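Local coordinates for nicotinate phosphoribosyltransferase (Porphyromonas gingivalis, PDB 2IM5), which probably catalyses the ATP-driven transfer of a phosphoribosyl group from phosphoribosyl diphosphate to nicotinate, giving nicotinate ribonucleotide on the way to NAD, at residues Asn229-Ala232 / Met233-Ile237; Asn238-Asp241 / Gly242-Thr246; Arg168-Phe171 / Ser172-Val175; Tyr114-Thr117 / Leu118-Thr121. All blocks are in the same frame, centred on the assembly; numbering follows the deposited sequence.

Interaction 1: Asn229-Ala232 / Met233-Ile237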
loop_
_atom_site.group_PDB
_atom_site.type_symbol
_atom_site.label_atom_id
_atom_site.label_comp_id
_atom_site.label_asym_id
_atom_site.label_seq_id
_atom_site.Cartn_x
_atom_site.Cartn_y
_atom_site.Cartn_z
ATOM N N ASN A 229 -11.571 1.929 -13.722
ATOM C CA ASN A 229 -10.287 2.603 -13.883
ATOM C C ASN A 229 -10.451 4.068 -14.267
ATOM O O ASN A 229 -9.823 4.945 -13.676
ATOM C CB ASN A 229 -9.428 1.889 -14.945
ATOM C CG ASN A 229 -8.744 0.635 -14.412
ATOM O OD1 ASN A 229 -8.796 -0.434 -15.043
ATOM N ND2 ASN A 229 -8.096 0.752 -13.262
ATOM N N TYR A 230 -11.305 4.333 -15.251
ATOM C CA TYR A 230 -11.514 5.705 -15.719
ATOM C C TYR A 230 -12.039 6.657 -14.640
ATOM O O TYR A 230 -11.464 7.720 -14.408
ATOM C CB TYR A 230 -12.474 5.724 -16.911
ATOM C CG TYR A 230 -12.638 7.103 -17.503
ATOM C CD1 TYR A 230 -11.720 7.604 -18.431
ATOM C CD2 TYR A 230 -13.683 7.932 -17.094
ATOM C CE1 TYR A 230 -11.844 8.898 -18.937
ATOM C CE2 TYR A 230 -13.816 9.223 -17.586
ATOM C CZ TYR A 230 -12.896 9.701 -18.507
ATOM O OH TYR A 230 -13.043 10.978 -18.994
ATOM N N VAL A 231 -13.137 6.284 -13.988
ATOM C CA VAL A 231 -13.710 7.137 -12.947
ATOM C C VAL A 231 -12.783 7.265 -11.732
ATOM O O VAL A 231 -12.741 8.314 -11.080
ATOM C CB VAL A 231 -15.076 6.611 -12.492
ATOM C CG1 VAL A 231 -15.710 7.589 -11.507
ATOM C CG2 VAL A 231 -15.982 6.439 -13.699
ATOM N N ALA A 232 -12.046 6.202 -11.421
ATOM C CA ALA A 232 -11.114 6.254 -10.300
ATOM C C ALA A 232 -10.043 7.325 -10.578
ATOM O O ALA A 232 -9.704 8.114 -9.698
ATOM C CB ALA A 232 -10.456 4.891 -10.091
ATOM N N MET A 233 -9.525 7.353 -11.803
ATOM C CA MET A 233 -8.513 8.344 -12.169
ATOM C C MET A 233 -9.105 9.766 -12.177
ATOM O O MET A 233 -8.475 10.702 -11.688
ATOM C CB MET A 233 -7.899 8.023 -13.546
ATOM C CG MET A 233 -6.934 6.826 -13.561
ATOM S SD MET A 233 -6.103 6.569 -15.168
ATOM C CE MET A 233 -4.545 6.847 -14.753
ATOM N N GLU A 234 -10.308 9.926 -12.732
ATOM C CA GLU A 234 -10.948 11.241 -12.771
ATOM C C GLU A 234 -11.194 11.760 -11.356
ATOM O O GLU A 234 -10.994 12.945 -11.085
ATOM C CB GLU A 234 -12.278 11.184 -13.533
ATOM C CG GLU A 234 -12.125 11.093 -15.042
ATOM C CD GLU A 234 -11.728 12.427 -15.666
ATOM O OE1 GLU A 234 -12.616 13.286 -15.852
ATOM O OE2 GLU A 234 -10.531 12.624 -15.959
ATOM N N ASP A 235 -11.624 10.876 -10.456
ATOM C CA ASP A 235 -11.870 11.284 -9.080
ATOM C C ASP A 235 -10.564 11.626 -8.371
ATOM O O ASP A 235 -10.514 12.557 -7.569
ATOM C CB ASP A 235 -12.627 10.185 -8.315
ATOM C CG ASP A 235 -14.087 10.076 -8.751
ATOM O OD1 ASP A 235 -14.557 10.979 -9.478
ATOM O OD2 ASP A 235 -14.773 9.103 -8.369
ATOM N N TRP A 236 -9.501 10.883 -8.672
ATOM C CA TRP A 236 -8.210 11.152 -8.048
ATOM C C TRP A 236 -7.716 12.540 -8.472
ATOM O O TRP A 236 -7.137 13.289 -7.673
ATOM C CB TRP A 236 -7.196 10.079 -8.451
ATOM C CG TRP A 236 -5.924 10.115 -7.656
ATOM C CD1 TRP A 236 -4.720 10.600 -8.063
ATOM C CD2 TRP A 236 -5.727 9.622 -6.322
ATOM N NE1 TRP A 236 -3.779 10.440 -7.069
ATOM C CE2 TRP A 236 -4.371 9.841 -5.990
ATOM C CE3 TRP A 236 -6.566 9.016 -5.376
ATOM C CZ2 TRP A 236 -3.831 9.475 -4.755
ATOM C CZ3 TRP A 236 -6.028 8.649 -4.143
ATOM C CH2 TRP A 236 -4.674 8.878 -3.844
ATOM N N ILE A 237 -7.946 12.876 -9.733
ATOM C CA ILE A 237 -7.546 14.174 -10.260
ATOM C C ILE A 237 -8.382 15.272 -9.605
ATOM O O ILE A 237 -7.876 16.356 -9.289
ATOM C CB ILE A 237 -7.738 14.227 -11.787
ATOM C CG1 ILE A 237 -6.752 13.265 -12.456
ATOM C CG2 ILE A 237 -7.547 15.657 -12.297
ATOM C CD1 ILE A 237 -7.076 12.978 -13.905
#
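Two successive turns of helix 228-240 meet here, and the side chains of Y230 and E234, and of V231 and D235, lie side by side one turn apart. The backbone frame is regular alpha helix: E234 N donates to Y230 O at 3.0 Å and D235 N to V231 O at 2.9 Å. Y230 has CG anti to its own N (chi1 -175°) and points the same way as E234, with ring and carboxylate planes 25° apart. E234 CG approaches Y230 CE2 at 3.6 Å, and a bend at chi2 (-76°) turns the carboxylate along the ring towards the phenol end. A long, flexible acid suits this place, because its methylenes can lie against the aromatic ring while OE2 is left to bond H265 of helix 263-268. One residue further along, V231 CG1 touches D235 OD2 at 3.6 Å, a methyl against a carboxylate oxygen. Small A232 keeps the side towards I216 of helix 213-223 slim, and its O, besides receiving W236 N at 3.0 Å, is also bonded by W215 NE1. The Y230–E234 pair thus meets through carbon, while the charged end of E234 is turned to a histidine that probably helps stabilise its negative charge.

Interaction 2: Asn238-Asp241 / Gly242-Thr246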
loop_
_atom_site.group_PDB
_atom_site.type_symbol
_atom_site.label_atom_id
_atom_site.label_comp_id
_atom_site.label_asym_id
_atom_site.label_seq_id
_atom_site.Cartn_x
_atom_site.Cartn_y
_atom_site.Cartn_z
ATOM N N ASN A 238 -9.666 14.994 -9.398
ATOM C CA ASN A 238 -10.533 15.975 -8.748
ATOM C C ASN A 238 -10.001 16.272 -7.354
ATOM O O ASN A 238 -10.009 17.414 -6.902
ATOM C CB ASN A 238 -11.963 15.442 -8.641
ATOM C CG ASN A 238 -12.873 16.348 -7.808
ATOM O OD1 ASN A 238 -12.796 16.377 -6.572
ATOM N ND2 ASN A 238 -13.734 17.100 -8.487
ATOM N N VAL A 239 -9.523 15.238 -6.675
ATOM C CA VAL A 239 -9.015 15.414 -5.330
ATOM C C VAL A 239 -7.633 16.064 -5.260
ATOM O O VAL A 239 -7.421 16.987 -4.474
ATOM C CB VAL A 239 -8.962 14.052 -4.583
ATOM C CG1 VAL A 239 -8.369 14.229 -3.185
ATOM C CG2 VAL A 239 -10.366 13.445 -4.499
ATOM N N TYR A 240 -6.702 15.606 -6.091
ATOM C CA TYR A 240 -5.338 16.112 -6.014
ATOM C C TYR A 240 -4.826 17.003 -7.130
ATOM O O TYR A 240 -3.661 17.389 -7.123
ATOM C CB TYR A 240 -4.388 14.927 -5.784
ATOM C CG TYR A 240 -4.617 14.292 -4.425
ATOM C CD1 TYR A 240 -4.356 15.003 -3.257
ATOM C CD2 TYR A 240 -5.163 13.013 -4.306
ATOM C CE1 TYR A 240 -4.634 14.464 -2.010
ATOM C CE2 TYR A 240 -5.443 12.466 -3.057
ATOM C CZ TYR A 240 -5.175 13.201 -1.917
ATOM O OH TYR A 240 -5.438 12.688 -0.675
ATOM N N ASP A 241 -5.702 17.328 -8.076
ATOM C CA ASP A 241 -5.375 18.218 -9.189
ATOM C C ASP A 241 -4.054 17.955 -9.892
ATOM O O ASP A 241 -3.346 18.897 -10.232
ATOM C CB ASP A 241 -5.370 19.669 -8.706
ATOM C CG ASP A 241 -6.540 19.986 -7.795
ATOM O OD1 ASP A 241 -7.701 19.738 -8.201
ATOM O OD2 ASP A 241 -6.298 20.493 -6.672
ATOM N N GLY A 242 -3.716 16.692 -10.116
ATOM C CA GLY A 242 -2.465 16.399 -10.788
ATOM C C GLY A 242 -1.342 15.932 -9.881
ATOM O O GLY A 242 -0.367 15.368 -10.365
ATOM N N ASP A 243 -1.446 16.179 -8.577
ATOM C CA ASP A 243 -0.411 15.706 -7.652
ATOM C C ASP A 243 -0.596 14.197 -7.479
ATOM O O ASP A 243 -1.641 13.657 -7.838
ATOM C CB ASP A 243 -0.529 16.394 -6.285
ATOM C CG ASP A 243 0.124 17.765 -6.263
ATOM O OD1 ASP A 243 1.213 17.912 -6.862
ATOM O OD2 ASP A 243 -0.434 18.697 -5.638
ATOM N N LEU A 244 0.413 13.523 -6.943
ATOM C CA LEU A 244 0.333 12.078 -6.723
ATOM C C LEU A 244 -0.108 11.386 -8.018
ATOM O O LEU A 244 -0.972 10.507 -8.006
ATOM C CB LEU A 244 -0.674 11.781 -5.601
ATOM C CG LEU A 244 -0.516 12.640 -4.337
ATOM C CD1 LEU A 244 -1.588 12.272 -3.316
ATOM C CD2 LEU A 244 0.881 12.440 -3.750
ATOM N N GLY A 245 0.506 11.795 -9.128
ATOM C CA GLY A 245 0.162 11.261 -10.435
ATOM C C GLY A 245 0.655 9.889 -10.873
ATOM O O GLY A 245 1.122 9.742 -11.993
ATOM N N THR A 246 0.556 8.887 -10.011
ATOM C CA THR A 246 0.971 7.533 -10.374
ATOM C C THR A 246 -0.276 6.672 -10.350
ATOM O O THR A 246 -1.119 6.828 -9.470
ATOM C CB THR A 246 1.977 6.951 -9.371
ATOM O OG1 THR A 246 3.155 7.763 -9.354
ATOM C CG2 THR A 246 2.365 5.530 -9.763
#
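A methyl group sits almost exactly on the axis of an aromatic ring: L244 CD1 lies 3.6 Å from the centroid of the Y240 ring and only 5° off its normal, a CH-pi contact over the face. The six ring carbons are consequently at similar distances from it, Y240 CG being 3.8 Å from L244 CD1. L244 CG stands beside its own N (chi1 -47°) and the outer chain is extended, which carries CD1 across to the ring. The other face of the ring receives V239 CG1, nearer the rim, so the tyrosine is held between two aliphatic groups, a setting that suits a broad, flat side chain. The chain reverses between the partners in a type I' beta turn from Y240 to D243, closed by D243 N donating to Y240 O at 2.9 Å. D241 and G242 occupy the two central positions, both with positive phi; at G242 a CB would collide with D241 O, so glycine fits. D243 CB rests 3.4 Å from Y240 O. The turn ends helix 228-240 and leads into strand 246-248, an edge strand of the parallel sheet, while the hydroxyl of Y240 reaches back to T16 O on helix 12-24, whose Y19 also touches the Y240 side chain.

Interaction 3: Arg168-Phe171 / Ser172-Val175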
loop_
_atom_site.group_PDB
_atom_site.type_symbol
_atom_site.label_atom_id
_atom_site.label_comp_id
_atom_site.label_asym_id
_atom_site.label_seq_id
_atom_site.Cartn_x
_atom_site.Cartn_y
_atom_site.Cartn_z
ATOM N N ARG A 168 3.779 -2.753 6.572
ATOM C CA ARG A 168 2.825 -3.799 6.904
ATOM C C ARG A 168 3.392 -5.147 7.341
ATOM O O ARG A 168 2.785 -5.829 8.164
ATOM C CB ARG A 168 1.852 -3.995 5.751
ATOM C CG ARG A 168 0.785 -2.918 5.706
ATOM C CD ARG A 168 -0.050 -3.025 4.440
ATOM N NE ARG A 168 0.788 -2.820 3.266
ATOM C CZ ARG A 168 0.372 -2.965 2.018
ATOM N NH1 ARG A 168 -0.883 -3.319 1.774
ATOM N NH2 ARG A 168 1.214 -2.757 1.012
ATOM N N ARG A 169 4.550 -5.530 6.809
ATOM C CA ARG A 169 5.148 -6.810 7.183
ATOM C C ARG A 169 6.496 -6.701 7.882
ATOM O O ARG A 169 7.249 -7.671 7.932
ATOM C CB ARG A 169 5.284 -7.701 5.951
ATOM C CG ARG A 169 3.942 -8.154 5.426
ATOM C CD ARG A 169 4.074 -9.059 4.227
ATOM N NE ARG A 169 2.755 -9.417 3.726
ATOM C CZ ARG A 169 2.549 -10.231 2.698
ATOM N NH1 ARG A 169 3.584 -10.771 2.065
ATOM N NH2 ARG A 169 1.312 -10.501 2.303
ATOM N N ARG A 170 6.796 -5.523 8.420
ATOM C CA ARG A 170 8.057 -5.313 9.118
ATOM C C ARG A 170 8.168 -6.272 10.311
ATOM O O ARG A 170 7.152 -6.708 10.859
ATOM C CB ARG A 170 8.138 -3.871 9.613
ATOM C CG ARG A 170 7.120 -3.523 10.696
ATOM C CD ARG A 170 7.120 -2.027 10.989
ATOM N NE ARG A 170 6.187 -1.660 12.051
ATOM C CZ ARG A 170 5.821 -0.409 12.317
ATOM N NH1 ARG A 170 6.315 0.594 11.596
ATOM N NH2 ARG A 170 4.958 -0.160 13.293
ATOM N N PHE A 171 9.396 -6.600 10.705
ATOM C CA PHE A 171 9.609 -7.479 11.849
ATOM C C PHE A 171 9.111 -6.735 13.085
ATOM O O PHE A 171 8.465 -7.310 13.955
ATOM C CB PHE A 171 11.098 -7.810 12.010
ATOM C CG PHE A 171 11.387 -8.779 13.132
ATOM C CD1 PHE A 171 11.316 -10.155 12.922
ATOM C CD2 PHE A 171 11.711 -8.313 14.400
ATOM C CE1 PHE A 171 11.568 -11.051 13.965
ATOM C CE2 PHE A 171 11.963 -9.199 15.449
ATOM C CZ PHE A 171 11.892 -10.568 15.229
ATOM N N SER A 172 9.422 -5.446 13.148
ATOM C CA SER A 172 9.008 -4.587 14.255
ATOM C C SER A 172 9.259 -3.131 13.872
ATOM O O SER A 172 9.969 -2.849 12.903
ATOM C CB SER A 172 9.814 -4.903 15.516
ATOM O OG SER A 172 11.189 -4.632 15.310
ATOM N N LEU A 173 8.686 -2.214 14.647
ATOM C CA LEU A 173 8.864 -0.784 14.405
ATOM C C LEU A 173 10.356 -0.481 14.549
ATOM O O LEU A 173 10.947 0.260 13.757
ATOM C CB LEU A 173 8.088 0.026 15.452
ATOM C CG LEU A 173 7.685 1.491 15.195
ATOM C CD1 LEU A 173 7.724 2.245 16.522
ATOM C CD2 LEU A 173 8.603 2.167 14.197
ATOM N N GLU A 174 10.953 -1.069 15.576
ATOM C CA GLU A 174 12.365 -0.882 15.875
ATOM C C GLU A 174 13.245 -1.287 14.699
ATOM O O GLU A 174 14.192 -0.587 14.357
ATOM C CB GLU A 174 12.726 -1.686 17.123
ATOM C CG GLU A 174 14.168 -1.576 17.549
ATOM C CD GLU A 174 14.396 -2.210 18.901
ATOM O OE1 GLU A 174 13.970 -3.372 19.096
ATOM O OE2 GLU A 174 14.996 -1.544 19.768
ATOM N N VAL A 175 12.932 -2.417 14.074
ATOM C CA VAL A 175 13.709 -2.853 12.921
ATOM C C VAL A 175 13.523 -1.897 11.728
ATOM O O VAL A 175 14.507 -1.503 11.093
ATOM C CB VAL A 175 13.329 -4.285 12.500
ATOM C CG1 VAL A 175 13.931 -4.610 11.144
ATOM C CG2 VAL A 175 13.818 -5.279 13.554
#
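R170 and L173 lie alongside one another and point the same way, the guanidinium laid flat over the start of the helix. L173 CA sits 3.6 Å above the guanidinium plane, over its centre, and R170 NH2 comes within 3.7 Å of L173 CG. Nearer the backbone, R170 CD passes S172 O at 3.5 Å. R170 CG lies between its own N and carbonyl carbon (chi1 66°), and from there the chain runs extended, which lets a long arginine lean across the turn. Beside this pair, F171 CD2 meets V175 CG2 at 3.8 Å, the two side chains set at a slant, and S172 OG comes up to the ring edge. S172 is the N-cap of helix 173-186, and its OG accepts from V175 N at 3.1 Å with an N-H...O angle of 157°, a task to which a short hydroxyl side chain is well suited. In the next shell, salt bridges to E176 and D9 fix the two ends of the guanidinium, and Y132 stacks on F171. Residues 168-175 carry the chain from the loop after strand 162-164 into helix 173-186, with helix 120-134 alongside, where E129 accepts from L173 N and S128 bonds R170 O.

Interaction 4: Tyr114-Thr117 / Leu118-Thr121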
loop_
_atom_site.group_PDB
_atom_site.type_symbol
_atom_site.label_atom_id
_atom_site.label_comp_id
_atom_site.label_asym_id
_atom_site.label_seq_id
_atom_site.Cartn_x
_atom_site.Cartn_y
_atom_site.Cartn_z
ATOM N N TYR A 114 -13.921 6.255 5.020
ATOM C CA TYR A 114 -12.835 7.191 5.273
ATOM C C TYR A 114 -12.212 6.937 6.643
ATOM O O TYR A 114 -11.048 7.259 6.870
ATOM C CB TYR A 114 -13.308 8.651 5.138
ATOM C CG TYR A 114 -14.209 9.158 6.237
ATOM C CD1 TYR A 114 -13.680 9.688 7.420
ATOM C CD2 TYR A 114 -15.595 9.102 6.101
ATOM C CE1 TYR A 114 -14.514 10.146 8.447
ATOM C CE2 TYR A 114 -16.437 9.558 7.115
ATOM C CZ TYR A 114 -15.891 10.077 8.284
ATOM O OH TYR A 114 -16.730 10.525 9.271
ATOM N N ARG A 115 -12.983 6.342 7.550
ATOM C CA ARG A 115 -12.473 6.032 8.876
ATOM C C ARG A 115 -11.750 4.685 8.927
ATOM O O ARG A 115 -10.575 4.624 9.281
ATOM C CB ARG A 115 -13.601 5.995 9.907
ATOM C CG ARG A 115 -14.244 7.334 10.239
ATOM C CD ARG A 115 -15.184 7.158 11.424
ATOM N NE ARG A 115 -14.442 6.720 12.603
ATOM C CZ ARG A 115 -13.775 7.538 13.413
ATOM N NH1 ARG A 115 -13.767 8.845 13.188
ATOM N NH2 ARG A 115 -13.075 7.043 14.422
ATOM N N VAL A 116 -12.448 3.606 8.567
ATOM C CA VAL A 116 -11.859 2.269 8.652
ATOM C C VAL A 116 -10.687 1.951 7.731
ATOM O O VAL A 116 -9.935 1.015 7.989
ATOM C CB VAL A 116 -12.933 1.159 8.502
ATOM C CG1 VAL A 116 -14.024 1.368 9.553
ATOM C CG2 VAL A 116 -13.521 1.156 7.109
ATOM N N THR A 117 -10.508 2.717 6.664
ATOM C CA THR A 117 -9.385 2.442 5.787
ATOM C C THR A 117 -8.071 2.658 6.561
ATOM O O THR A 117 -7.057 2.038 6.266
ATOM C CB THR A 117 -9.405 3.348 4.535
ATOM O OG1 THR A 117 -8.364 2.933 3.641
ATOM C CG2 THR A 117 -9.193 4.811 4.912
ATOM N N LEU A 118 -8.109 3.527 7.567
ATOM C CA LEU A 118 -6.925 3.827 8.371
ATOM C C LEU A 118 -6.450 2.675 9.275
ATOM O O LEU A 118 -5.327 2.708 9.766
ATOM C CB LEU A 118 -7.179 5.079 9.223
ATOM C CG LEU A 118 -7.624 6.325 8.443
ATOM C CD1 LEU A 118 -7.888 7.469 9.418
ATOM C CD2 LEU A 118 -6.550 6.723 7.428
ATOM N N TRP A 119 -7.296 1.666 9.484
ATOM C CA TRP A 119 -6.940 0.521 10.321
ATOM C C TRP A 119 -5.957 -0.455 9.670
ATOM O O TRP A 119 -5.113 -1.034 10.351
ATOM C CB TRP A 119 -8.191 -0.294 10.701
ATOM C CG TRP A 119 -9.070 0.284 11.768
ATOM C CD1 TRP A 119 -10.353 0.732 11.614
ATOM C CD2 TRP A 119 -8.766 0.404 13.167
ATOM N NE1 TRP A 119 -10.868 1.113 12.829
ATOM C CE2 TRP A 119 -9.919 0.926 13.799
ATOM C CE3 TRP A 119 -7.636 0.116 13.946
ATOM C CZ2 TRP A 119 -9.976 1.170 15.178
ATOM C CZ3 TRP A 119 -7.689 0.355 15.318
ATOM C CH2 TRP A 119 -8.857 0.879 15.921
ATOM N N GLU A 120 -6.067 -0.638 8.355
ATOM C CA GLU A 120 -5.239 -1.608 7.632
ATOM C C GLU A 120 -3.767 -1.768 7.995
ATOM O O GLU A 120 -3.366 -2.810 8.524
ATOM C CB GLU A 120 -5.317 -1.383 6.120
ATOM C CG GLU A 120 -4.667 -2.531 5.333
ATOM C CD GLU A 120 -4.152 -2.117 3.960
ATOM O OE1 GLU A 120 -4.370 -0.950 3.574
ATOM O OE2 GLU A 120 -3.524 -2.954 3.269
ATOM N N THR A 121 -2.963 -0.757 7.680
ATOM C CA THR A 121 -1.532 -0.818 7.937
ATOM C C THR A 121 -1.154 -1.013 9.405
ATOM O O THR A 121 -0.338 -1.874 9.720
ATOM C CB THR A 121 -0.811 0.429 7.359
ATOM O OG1 THR A 121 -0.888 0.400 5.926
ATOM C CG2 THR A 121 0.660 0.435 7.758
#
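W119 CB starts beside V116 O, at 3.5 Å. CG keeps to the same carbonyl at 3.9 Å, and CD1 comes within 3.7 Å of V116 CA and 4.1 Å of V116 CB. V116 O itself lies at the indole edge, close to the ring plane. The first torsion (chi1 -76°) sets CG beside the backbone N, which brings the indole edge alongside the V116 carbonyl. Farther out, NE1 donates to E94, the glutamate that also pairs with R115, and F90 meets the ring. Tryptophan suits this buried site because its flat carbon surface can pack while its one N-H finds an acceptor. L118 takes another direction: its CB rests 3.4 Å from R115 O, and CD2 approaches T117 CG2. T117 OG1 bonds E214, and the buried E120 carboxylate is met by K14, Y13 and R168. The backbone joining these residues is tightly wound. L118 N donates to R115 O at 3.2 Å and W119 N to V116 O at 3.1 Å, both i to i-3. Successive i to i-3 bonds of this kind are the pattern of 3-10 turns, here at residues 115-119, on the way into helix 120-134.

Overall arrangement
Interactions 1 and 2 share helix 228-240, the first along its body and the second at its C-terminal turn, and W236 NE1 joins them through L244 O. Interactions 3 and 4, with centres about 19 Å apart, are tied by the R168–E120 salt bridge, which links the N-terminal domain to the rest of the enzyme. Interactions 3 and 4 are buried, interaction 1 is partly so, and interaction 2 lies at the surface. The chemistry follows: interaction 2 depends on a turn and one CH-pi contact, interaction 1 on regular i to i-4 helix bonds, and the buried pair places charged groups whose partners, in helices and loops, are met inside the fold. Interactions 1 and 3 lie on opposite sides of the chain's centre.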